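Local coordinates for capsular polysaccharide export system protein KpsC (Thermosulfurimonas dismutans, PDB 6MGD), which transfers Kdo in a beta-2,7 linkage and probably helps to build the conserved glycolipid that carries Gram-negative capsular polysaccharides, at residues V239-S244 / K255-Y260; K43-V48 / S63-R68; Y300-D305 / I315-N320; Y196-D201 / D221-N226. All blocks are in the same frame, centred on the assembly; numbering follows the deposited sequence.

Interaction 1 (V239-S244 / K255-Y260); sequences VHVLTS and KPVTCY
His-240 and Thr-258 stand side by side on adjacent parallel strands, 238-241 and 257-259, which helix 246-253 joins as a beta-alpha-beta crossover in the parallel sheet of what is probably one of the two Rossmann-like domains of a GT-B glycosyltransferase. Both side chains leave the sheet in the same direction. Thr-258 CB lies over the middle of the imidazole, 3.7 Å from the centroid of the His-240 ring and 1° off its normal, a clear CH-pi contact; its hydroxyl bonds to Thr-272 on the next strand. The Tyr-260 hydroxyl meets the same imidazole at its edge, in its plane, Tyr-260 OH hydrogen-bonding His-240 ND1 at 2.9 Å, and the rings meet rim to rim with planes 40° apart. Since Glu-238 holds NE2, both imidazole nitrogens are engaged and the ring's rotation is fixed. Replacing His-240 by alanine is likely to leave Tyr-260 OH without this partner and to remove the ring face that Thr-258 CB packs on. On the other face, Val-239, Val-241, Val-257 and Cys-259 form an apolar surface, which Ala-250 and Leu-251 help to cover. At the far end Val-241 O accepts from Tyr-260 N at 2.8 Å and also lies in the plane of the tyrosine ring, 3.2 Å from Tyr-260 CD1.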
# COMPACT_ATOMS: atom_id res chain seq x y z
N VAL A 239 9.48 -2.17 14.25
CA VAL A 239 8.14 -1.71 13.90
C VAL A 239 7.25 -2.93 13.71
O VAL A 239 7.55 -3.81 12.89
CB VAL A 239 8.15 -0.84 12.63
CG1 VAL A 239 6.77 -0.25 12.38
CG2 VAL A 239 9.19 0.26 12.75
N HIS A 240 6.15 -3.00 14.46
CA HIS A 240 5.22 -4.13 14.40
C HIS A 240 3.88 -3.65 13.87
O HIS A 240 3.21 -2.83 14.51
CB HIS A 240 5.07 -4.79 15.77
CG HIS A 240 6.30 -5.48 16.25
ND1 HIS A 240 6.27 -6.67 16.95
CD2 HIS A 240 7.61 -5.15 16.13
CE1 HIS A 240 7.50 -7.04 17.24
NE2 HIS A 240 8.34 -6.14 16.76
N VAL A 241 3.48 -4.16 12.70
CA VAL A 241 2.30 -3.70 11.99
C VAL A 241 1.39 -4.88 11.68
O VAL A 241 1.74 -6.04 11.90
CB VAL A 241 2.66 -2.96 10.68
CG1 VAL A 241 3.71 -1.89 10.95
CG2 VAL A 241 3.15 -3.95 9.64
N LEU A 242 0.20 -4.56 11.18
CA LEU A 242 -0.70 -5.57 10.63
C LEU A 242 -0.56 -5.58 9.11
O LEU A 242 0.15 -6.43 8.56
CB LEU A 242 -2.15 -5.28 11.05
CG LEU A 242 -3.19 -6.39 10.84
CD1 LEU A 242 -2.76 -7.68 11.53
CD2 LEU A 242 -4.56 -5.95 11.35
N THR A 243 -1.21 -4.64 8.42
CA THR A 243 -1.05 -4.49 6.97
C THR A 243 -0.73 -3.04 6.59
O THR A 243 -0.96 -2.65 5.44
CB THR A 243 -2.30 -4.94 6.21
OG1 THR A 243 -3.40 -4.08 6.54
CG2 THR A 243 -2.65 -6.38 6.56
N SER A 244 -0.21 -2.25 7.52
CA SER A 244 -0.06 -0.82 7.28
C SER A 244 1.05 -0.54 6.28
O SER A 244 2.12 -1.15 6.31
CB SER A 244 0.23 -0.09 8.59
OG SER A 244 0.21 1.31 8.41
N LYS A 255 14.62 0.14 9.36
CA LYS A 255 14.29 -0.42 10.66
C LYS A 255 13.66 -1.80 10.50
O LYS A 255 12.85 -2.01 9.59
CB LYS A 255 13.35 0.51 11.42
CG LYS A 255 14.01 1.77 11.95
CD LYS A 255 15.05 1.43 13.00
CE LYS A 255 15.75 2.67 13.52
NZ LYS A 255 16.80 2.33 14.52
N PRO A 256 14.01 -2.75 11.36
CA PRO A 256 13.38 -4.08 11.29
C PRO A 256 11.88 -3.98 11.56
O PRO A 256 11.43 -3.23 12.43
CB PRO A 256 14.10 -4.88 12.38
CG PRO A 256 15.37 -4.13 12.64
CD PRO A 256 15.05 -2.69 12.40
N VAL A 257 11.10 -4.74 10.80
CA VAL A 257 9.65 -4.68 10.86
C VAL A 257 9.08 -6.09 10.93
O VAL A 257 9.46 -6.96 10.14
CB VAL A 257 9.06 -3.91 9.66
CG1 VAL A 257 9.83 -4.26 8.41
CG2 VAL A 257 7.58 -4.22 9.49
N THR A 258 8.17 -6.30 11.88
CA THR A 258 7.45 -7.56 12.04
C THR A 258 6.02 -7.37 11.54
O THR A 258 5.36 -6.40 11.91
CB THR A 258 7.45 -8.00 13.50
OG1 THR A 258 8.80 -8.29 13.91
CG2 THR A 258 6.59 -9.25 13.70
N CYS A 259 5.55 -8.29 10.71
CA CYS A 259 4.22 -8.21 10.12
C CYS A 259 3.31 -9.24 10.78
O CYS A 259 3.65 -10.42 10.87
CB CYS A 259 4.27 -8.44 8.61
SG CYS A 259 5.14 -7.15 7.69
N TYR A 260 2.15 -8.78 11.25
CA TYR A 260 1.15 -9.67 11.84
C TYR A 260 0.04 -10.02 10.87
O TYR A 260 -0.81 -10.86 11.19
CB TYR A 260 0.57 -9.04 13.11
CG TYR A 260 1.56 -8.95 14.25
CD1 TYR A 260 2.58 -8.00 14.24
CD2 TYR A 260 1.48 -9.82 15.33
CE1 TYR A 260 3.49 -7.93 15.28
CE2 TYR A 260 2.39 -9.75 16.37
CZ TYR A 260 3.39 -8.80 16.34
OH TYR A 260 4.30 -8.72 17.37

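Interaction 2 (K43-V48 / S63-R68); sequences KIRLLV and SVEVYR
Arg-45 and Glu-65 extend side by side from one face of a parallel strand pair, 44-48 beside 64-68, within the mixed sheet built mainly from the N-terminal part of the chain; the strands are joined by a beta-alpha-beta connection through helix 52-56. The arginine chain is extended from CG to NE. In Glu-65 the first torsion of -174° sets CG opposite the backbone N, and the straight chain beyond brings the carboxylate level with the guanidinium. The two planes differ by 42°, and Glu-65 OE1 stands over a guanidinium face, 3.4 Å from Arg-45 NE, with no N-H directed at it. The salt bridge is therefore purely electrostatic. A leucine in place of Arg-45 would probably leave the Glu-65 carboxylate without the positive charge it contacts.

Further along this face Leu-47 CD2 packs 3.6 Å from Tyr-67 CB, and the Tyr-67 ring makes an edge-to-face contact with Phe-4 of the neighbouring strand. On the reverse face Ile-44 CG1 and Val-64 CG1 are 4.0 Å apart. Val-48 CG1 is rotated between its backbone N and carbonyl carbon (chi1 81°), where it touches both Val-66 CG1 at 3.8 Å and Arg-68 CG at 3.6 Å. The Arg-68 guanidinium lies across Val-66 CG1 and is paired with Glu-54 of helix 52-56.

The last two of the five backbone bonds, Tyr-67 N to Leu-46 O and Val-48 N to Tyr-67 O, are both 2.9 Å and nearly straight. The fixed register thus appears to come from the backbone, while the ion pair, lacking a directed bond, probably adds little orientational constraint.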
# COMPACT_ATOMS: atom_id res chain seq x y z
N LYS A 43 -15.85 -6.93 -26.08
CA LYS A 43 -15.05 -6.89 -24.86
C LYS A 43 -14.90 -5.44 -24.42
O LYS A 43 -14.87 -4.53 -25.26
CB LYS A 43 -13.68 -7.54 -25.06
CG LYS A 43 -12.82 -6.88 -26.12
CD LYS A 43 -11.42 -7.48 -26.16
CE LYS A 43 -11.46 -8.95 -26.52
NZ LYS A 43 -10.10 -9.54 -26.63
N ILE A 44 -14.82 -5.24 -23.11
CA ILE A 44 -14.69 -3.90 -22.53
C ILE A 44 -13.57 -3.91 -21.50
O ILE A 44 -13.21 -4.94 -20.94
CB ILE A 44 -16.01 -3.41 -21.88
CG1 ILE A 44 -16.34 -4.26 -20.65
CG2 ILE A 44 -17.16 -3.44 -22.88
CD1 ILE A 44 -17.50 -3.72 -19.85
N ARG A 45 -13.03 -2.72 -21.26
CA ARG A 45 -12.05 -2.49 -20.20
C ARG A 45 -12.74 -1.70 -19.10
O ARG A 45 -13.12 -0.54 -19.30
CB ARG A 45 -10.83 -1.74 -20.73
CG ARG A 45 -9.95 -2.53 -21.67
CD ARG A 45 -8.84 -1.65 -22.24
NE ARG A 45 -7.71 -2.43 -22.74
CZ ARG A 45 -7.56 -2.79 -24.01
NH1 ARG A 45 -6.50 -3.49 -24.38
NH2 ARG A 45 -8.47 -2.45 -24.92
N LEU A 46 -12.92 -2.32 -17.94
CA LEU A 46 -13.61 -1.71 -16.82
C LEU A 46 -12.59 -1.24 -15.78
O LEU A 46 -11.69 -1.99 -15.41
CB LEU A 46 -14.60 -2.68 -16.19
CG LEU A 46 -15.55 -2.10 -15.14
CD1 LEU A 46 -16.45 -1.05 -15.77
CD2 LEU A 46 -16.37 -3.20 -14.48
N LEU A 47 -12.75 -0.00 -15.32
CA LEU A 47 -11.94 0.54 -14.24
C LEU A 47 -12.75 0.47 -12.95
O LEU A 47 -13.80 1.11 -12.83
CB LEU A 47 -11.52 1.98 -14.53
CG LEU A 47 -10.58 2.17 -15.72
CD1 LEU A 47 -10.26 3.64 -15.95
CD2 LEU A 47 -9.30 1.37 -15.50
N VAL A 48 -12.28 -0.33 -12.00
CA VAL A 48 -12.93 -0.48 -10.70
C VAL A 48 -11.96 -0.03 -9.62
O VAL A 48 -10.73 -0.07 -9.81
CB VAL A 48 -13.41 -1.93 -10.47
CG1 VAL A 48 -12.27 -2.82 -10.00
CG2 VAL A 48 -14.56 -1.96 -9.47
N SER A 63 -14.50 -11.66 -20.83
CA SER A 63 -14.42 -10.58 -21.80
C SER A 63 -14.46 -9.20 -21.15
O SER A 63 -14.19 -8.20 -21.83
CB SER A 63 -15.54 -10.70 -22.83
OG SER A 63 -15.37 -11.85 -23.64
N VAL A 64 -14.79 -9.11 -19.86
CA VAL A 64 -14.75 -7.85 -19.13
C VAL A 64 -13.38 -7.77 -18.46
O VAL A 64 -13.15 -8.37 -17.41
CB VAL A 64 -15.89 -7.75 -18.11
CG1 VAL A 64 -15.81 -6.43 -17.36
CG2 VAL A 64 -17.23 -7.90 -18.79
N GLU A 65 -12.46 -7.04 -19.09
CA GLU A 65 -11.12 -6.87 -18.54
C GLU A 65 -11.18 -5.86 -17.40
O GLU A 65 -11.53 -4.69 -17.60
CB GLU A 65 -10.16 -6.40 -19.62
CG GLU A 65 -8.71 -6.33 -19.17
CD GLU A 65 -7.76 -5.94 -20.29
OE1 GLU A 65 -8.25 -5.55 -21.38
OE2 GLU A 65 -6.53 -6.02 -20.09
N VAL A 66 -10.84 -6.31 -16.19
CA VAL A 66 -10.99 -5.51 -14.98
C VAL A 66 -9.63 -4.97 -14.57
O VAL A 66 -8.66 -5.73 -14.44
CB VAL A 66 -11.62 -6.33 -13.85
CG1 VAL A 66 -11.61 -5.54 -12.55
CG2 VAL A 66 -13.04 -6.74 -14.21
N TYR A 67 -9.55 -3.66 -14.37
CA TYR A 67 -8.41 -3.01 -13.75
C TYR A 67 -8.84 -2.52 -12.37
O TYR A 67 -9.83 -1.78 -12.26
CB TYR A 67 -7.91 -1.84 -14.60
CG TYR A 67 -7.22 -2.25 -15.88
CD1 TYR A 67 -7.96 -2.60 -17.01
CD2 TYR A 67 -5.84 -2.29 -15.96
CE1 TYR A 67 -7.33 -2.97 -18.18
CE2 TYR A 67 -5.20 -2.66 -17.13
CZ TYR A 67 -5.95 -3.00 -18.24
OH TYR A 67 -5.32 -3.37 -19.40
N ARG A 68 -8.12 -2.93 -11.34
CA ARG A 68 -8.40 -2.52 -9.98
C ARG A 68 -7.46 -1.37 -9.61
O ARG A 68 -6.24 -1.54 -9.57
CB ARG A 68 -8.25 -3.69 -9.01
CG ARG A 68 -9.34 -4.75 -9.21
CD ARG A 68 -9.12 -5.99 -8.36
NE ARG A 68 -10.30 -6.86 -8.39
CZ ARG A 68 -10.55 -7.75 -9.35
NH1 ARG A 68 -11.65 -8.49 -9.29
NH2 ARG A 68 -9.71 -7.90 -10.36

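Interaction 3 (Y300-D305 / I315-N320); sequences YVSLID and IFELVN
Glu-317 reaches from helix 311-322 to the loop at Ser-302 and Leu-303, which follows strand 298-300. The contact thus joins the C-terminal helix to the loop leading toward it, where the chain has returned to the N-terminal sheet, as expected of a GT-B fold.

The glutamate CB already points toward the loop. Its first torsion, -109°, is off the staggered positions, but beyond CG the chain is extended (chi2 178°) and brings CD to 3.2 Å from Ser-302 OG. At the tip the two oxygens divide the work. Glu-317 OE1 uses its syn lone pair to accept the backbone N-H of Leu-303, 2.7 Å from Leu-303 N, and also lies 3.5 Å from Leu-303 CB. Glu-317 OE2 accepts the hydroxyl of Ser-302, likewise on its syn side but 28° out of the carboxylate plane; the modelled separation from Ser-302 OG, 2.5 Å, is short and should not be over-read at this resolution.

Ser-302 OG in turn accepts from Ile-304 N at 3.1 Å, an ST turn, so one hydroxyl is donor to the helix and acceptor within its own loop. Beside this polar pair Leu-303 CD1 meets Leu-318 CD1 at 4.0 Å, the side chains crossing at about a right angle; Leu-321, one turn further along the helix from Glu-317, also touches Leu-303.

Two bonds to separate oxygens hold the carboxylate against rotation about CG-CD. The two donors would probably favour the charged form, an effect that the carboxylate of Asp-305, not in contact, could partly offset.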
# COMPACT_ATOMS: atom_id res chain seq x y z
N TYR A 300 2.82 7.33 -12.76
CA TYR A 300 3.15 8.66 -12.25
C TYR A 300 2.86 9.68 -13.33
O TYR A 300 3.36 9.56 -14.45
CB TYR A 300 4.62 8.75 -11.81
CG TYR A 300 5.01 7.81 -10.69
CD1 TYR A 300 5.58 6.57 -10.96
CD2 TYR A 300 4.82 8.16 -9.36
CE1 TYR A 300 5.94 5.70 -9.94
CE2 TYR A 300 5.19 7.30 -8.33
CZ TYR A 300 5.74 6.08 -8.63
OH TYR A 300 6.10 5.22 -7.61
N VAL A 301 2.06 10.69 -12.99
CA VAL A 301 1.73 11.78 -13.90
C VAL A 301 2.09 13.10 -13.23
O VAL A 301 1.73 13.32 -12.07
CB VAL A 301 0.24 11.77 -14.30
CG1 VAL A 301 -0.15 13.08 -14.97
CG2 VAL A 301 -0.04 10.60 -15.23
N SER A 302 2.80 13.96 -13.95
CA SER A 302 3.24 15.23 -13.41
C SER A 302 2.06 16.11 -13.02
O SER A 302 1.06 16.20 -13.74
CB SER A 302 4.11 15.96 -14.42
OG SER A 302 4.37 17.29 -14.01
N LEU A 303 2.17 16.76 -11.86
CA LEU A 303 1.13 17.69 -11.42
C LEU A 303 1.16 18.99 -12.21
O LEU A 303 0.14 19.70 -12.23
CB LEU A 303 1.28 17.99 -9.93
CG LEU A 303 1.24 16.82 -8.95
CD1 LEU A 303 1.54 17.32 -7.54
CD2 LEU A 303 -0.11 16.12 -8.99
N ILE A 304 2.27 19.32 -12.85
CA ILE A 304 2.44 20.63 -13.49
C ILE A 304 1.93 20.59 -14.92
O ILE A 304 1.07 21.40 -15.30
CB ILE A 304 3.91 21.08 -13.43
CG1 ILE A 304 4.35 21.31 -11.98
CG2 ILE A 304 4.10 22.35 -14.26
CD1 ILE A 304 5.71 21.95 -11.86
N ASP A 305 2.46 19.67 -15.73
CA ASP A 305 2.09 19.60 -17.14
C ASP A 305 1.19 18.43 -17.50
O ASP A 305 0.59 18.44 -18.57
CB ASP A 305 3.35 19.55 -18.02
CG ASP A 305 4.37 18.53 -17.54
OD1 ASP A 305 4.04 17.32 -17.49
OD2 ASP A 305 5.50 18.94 -17.20
N ILE A 315 9.03 12.39 -7.06
CA ILE A 315 9.56 12.83 -5.78
C ILE A 315 10.10 14.25 -5.89
O ILE A 315 9.88 15.08 -5.00
CB ILE A 315 10.64 11.84 -5.29
CG1 ILE A 315 10.01 10.49 -4.97
CG2 ILE A 315 11.37 12.41 -4.07
CD1 ILE A 315 11.00 9.45 -4.48
N PHE A 316 10.81 14.56 -6.98
CA PHE A 316 11.32 15.91 -7.18
C PHE A 316 10.19 16.93 -7.21
O PHE A 316 10.34 18.05 -6.70
CB PHE A 316 12.13 15.98 -8.47
CG PHE A 316 13.40 15.17 -8.45
CD1 PHE A 316 14.08 14.96 -7.26
CD2 PHE A 316 13.90 14.61 -9.61
CE1 PHE A 316 15.24 14.21 -7.23
CE2 PHE A 316 15.06 13.86 -9.59
CZ PHE A 316 15.73 13.66 -8.40
N GLU A 317 9.05 16.57 -7.81
CA GLU A 317 7.93 17.50 -7.87
C GLU A 317 7.32 17.71 -6.49
O GLU A 317 7.00 18.85 -6.12
CB GLU A 317 6.87 16.98 -8.85
CG GLU A 317 6.79 17.80 -10.13
CD GLU A 317 5.78 17.25 -11.12
OE1 GLU A 317 4.60 17.08 -10.74
OE2 GLU A 317 6.17 16.99 -12.27
N LEU A 318 7.16 16.64 -5.72
CA LEU A 318 6.63 16.78 -4.36
C LEU A 318 7.63 17.49 -3.46
O LEU A 318 7.24 18.26 -2.57
CB LEU A 318 6.29 15.40 -3.79
CG LEU A 318 4.83 14.93 -3.87
CD1 LEU A 318 4.12 15.52 -5.06
CD2 LEU A 318 4.78 13.42 -3.91
N VAL A 319 8.92 17.24 -3.68
CA VAL A 319 9.95 17.90 -2.90
C VAL A 319 10.00 19.39 -3.21
O VAL A 319 10.10 20.23 -2.30
CB VAL A 319 11.31 17.21 -3.15
CG1 VAL A 319 12.41 18.12 -2.80
CG2 VAL A 319 11.43 15.96 -2.31
N ASN A 320 9.90 19.76 -4.48
CA ASN A 320 9.84 21.17 -4.86
C ASN A 320 8.48 21.80 -4.59
O ASN A 320 8.33 23.01 -4.78
CB ASN A 320 10.21 21.34 -6.34
CG ASN A 320 11.71 21.28 -6.57
OD1 ASN A 320 12.43 22.24 -6.30
ND2 ASN A 320 12.18 20.15 -7.08

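Interaction 4 (Y196-D201 / D221-N226); sequences YKPHPD and DEICVN
The main chain of Tyr-196 meets that of Glu-222 and Cys-224 in a short parallel pairing at the margin of the six-stranded parallel sheet, where 222-223 is the outermost strand and 193-197 lies next to it. One bond is well formed: Tyr-196 N donates to Glu-222 O at 3.0 Å with an angle of 165°. The other, Cys-224 N to Tyr-196 O, is weak, bent to 126° at the hydrogen. The pairing is therefore loose and soon ends.

Side chains reinforce it on one face. Ile-223 CG2, set opposite its own backbone N, reaches across to the Tyr-196 carbonyl and lies 3.9 Å from Pro-198 CD; the two side chains cross at about a right angle. The same methyl comes obliquely to the Tyr-196 ring, 4.3 Å from Tyr-196 CD2. Pro-198 N lies over one face of that ring, offset toward the rim, and the ring also packs against Leu-182 of helix 178-188. Further out, Pro-198 CG touches Val-225 CG1 at 4.2 Å. Cys-224 and Lys-197 both lean on Ile-232 of helix 230-233.

Beyond this point the register would call for a backbone donor at residue 198, but proline has no N-H. Cys-224 O instead faces Pro-198 CD at 3.4 Å, and Lys-197 CA supplies a CA-H...O contact, 3.6 Å from Cys-224 O. The proline thus probably helps to end the pairing: with a methylene where an N-H would be, contact is carried by C-H groups and apolar carbon, which probably holds the two chains together less firmly than the N-H bond of Tyr-196.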
# COMPACT_ATOMS: atom_id res chain seq x y z
N TYR A 196 1.83 2.73 21.14
CA TYR A 196 0.79 2.60 20.13
C TYR A 196 0.50 3.96 19.52
O TYR A 196 0.08 4.88 20.23
CB TYR A 196 -0.48 1.99 20.72
CG TYR A 196 -1.63 1.92 19.75
CD1 TYR A 196 -1.58 1.09 18.64
CD2 TYR A 196 -2.78 2.67 19.95
CE1 TYR A 196 -2.64 1.01 17.75
CE2 TYR A 196 -3.85 2.60 19.06
CZ TYR A 196 -3.76 1.77 17.97
OH TYR A 196 -4.82 1.69 17.08
N LYS A 197 0.73 4.08 18.22
CA LYS A 197 0.40 5.29 17.48
C LYS A 197 -0.94 5.08 16.78
O LYS A 197 -0.97 4.43 15.72
CB LYS A 197 1.49 5.64 16.47
CG LYS A 197 1.22 6.91 15.70
CD LYS A 197 1.58 6.75 14.24
CE LYS A 197 1.43 8.07 13.50
NZ LYS A 197 2.25 9.14 14.13
N PRO A 198 -2.04 5.58 17.32
CA PRO A 198 -3.34 5.35 16.67
C PRO A 198 -3.43 6.09 15.35
O PRO A 198 -2.80 7.13 15.14
CB PRO A 198 -4.34 5.90 17.69
CG PRO A 198 -3.58 6.95 18.43
CD PRO A 198 -2.16 6.44 18.51
N HIS A 199 -4.23 5.53 14.44
CA HIS A 199 -4.41 6.16 13.14
C HIS A 199 -5.09 7.51 13.32
O HIS A 199 -5.98 7.66 14.17
CB HIS A 199 -5.25 5.26 12.23
CG HIS A 199 -5.27 5.71 10.80
ND1 HIS A 199 -6.18 6.63 10.32
CD2 HIS A 199 -4.49 5.37 9.75
CE1 HIS A 199 -5.96 6.83 9.04
NE2 HIS A 199 -4.94 6.08 8.66
N PRO A 200 -4.69 8.53 12.55
CA PRO A 200 -5.29 9.86 12.75
C PRO A 200 -6.78 9.91 12.46
O PRO A 200 -7.53 10.56 13.21
CB PRO A 200 -4.50 10.74 11.77
CG PRO A 200 -3.93 9.79 10.76
CD PRO A 200 -3.63 8.54 11.53
N ASP A 201 -7.24 9.22 11.42
CA ASP A 201 -8.63 9.33 10.98
C ASP A 201 -9.61 8.61 11.90
O ASP A 201 -10.74 8.32 11.49
CB ASP A 201 -8.78 8.80 9.55
CG ASP A 201 -8.43 9.84 8.51
OD1 ASP A 201 -8.23 11.02 8.88
OD2 ASP A 201 -8.37 9.49 7.31
N ASP A 221 2.48 0.36 26.45
CA ASP A 221 2.96 1.17 27.56
C ASP A 221 2.44 2.60 27.48
O ASP A 221 1.86 3.11 28.44
CB ASP A 221 4.49 1.14 27.60
CG ASP A 221 5.03 -0.23 27.92
OD1 ASP A 221 4.83 -0.70 29.07
OD2 ASP A 221 5.63 -0.86 27.03
N GLU A 222 2.62 3.26 26.34
CA GLU A 222 2.08 4.59 26.12
C GLU A 222 1.38 4.64 24.77
O GLU A 222 1.55 3.75 23.93
CB GLU A 222 3.17 5.67 26.21
CG GLU A 222 3.83 6.03 24.89
CD GLU A 222 4.71 7.27 25.00
OE1 GLU A 222 5.95 7.13 24.86
OE2 GLU A 222 4.17 8.37 25.23
N ILE A 223 0.59 5.69 24.57
CA ILE A 223 -0.19 5.89 23.35
C ILE A 223 0.27 7.21 22.75
O ILE A 223 -0.12 8.28 23.23
CB ILE A 223 -1.69 5.87 23.62
CG1 ILE A 223 -2.12 4.50 24.15
CG2 ILE A 223 -2.48 6.23 22.37
CD1 ILE A 223 -3.61 4.36 24.42
N CYS A 224 1.10 7.14 21.71
CA CYS A 224 1.64 8.34 21.07
C CYS A 224 0.57 8.92 20.15
O CYS A 224 0.47 8.55 18.98
CB CYS A 224 2.91 8.03 20.29
SG CYS A 224 3.95 9.47 19.92
N VAL A 225 -0.22 9.86 20.69
CA VAL A 225 -1.35 10.40 19.95
C VAL A 225 -0.93 11.41 18.88
O VAL A 225 -1.70 11.64 17.93
CB VAL A 225 -2.37 11.03 20.91
CG1 VAL A 225 -3.35 9.97 21.39
CG2 VAL A 225 -1.65 11.64 22.11
N ASN A 226 0.25 12.01 18.98
CA ASN A 226 0.72 12.82 17.87
C ASN A 226 2.24 12.85 17.79
O ASN A 226 2.91 11.83 17.95
CB ASN A 226 0.18 14.25 17.95
CG ASN A 226 0.02 14.90 16.58
OD1 ASN A 226 0.90 14.82 15.72
ND2 ASN A 226 -1.13 15.54 16.36

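How the interactions relate
Interactions 1 and 4 belong to the same parallel sheet, their centres about 15 Å apart, but occupy different places in it: interaction 1 is a buried inner pair with regular backbone bonds and a fixed imidazole, interaction 4 a partly buried edge pair that weakens at a proline. Interaction 2 is also a parallel strand pair, in the other sheet, about 33 Å from interaction 1 between centres; an arginine-glutamate pair lies on one of its faces and mostly aliphatic side chains on the other, which also bears Arg-68. Interaction 3 alone pairs a helix with a loop, at the surface, and depends on a side-chain carboxylate. None of the four touches another. Backbone bonding dominates in the strand pairs.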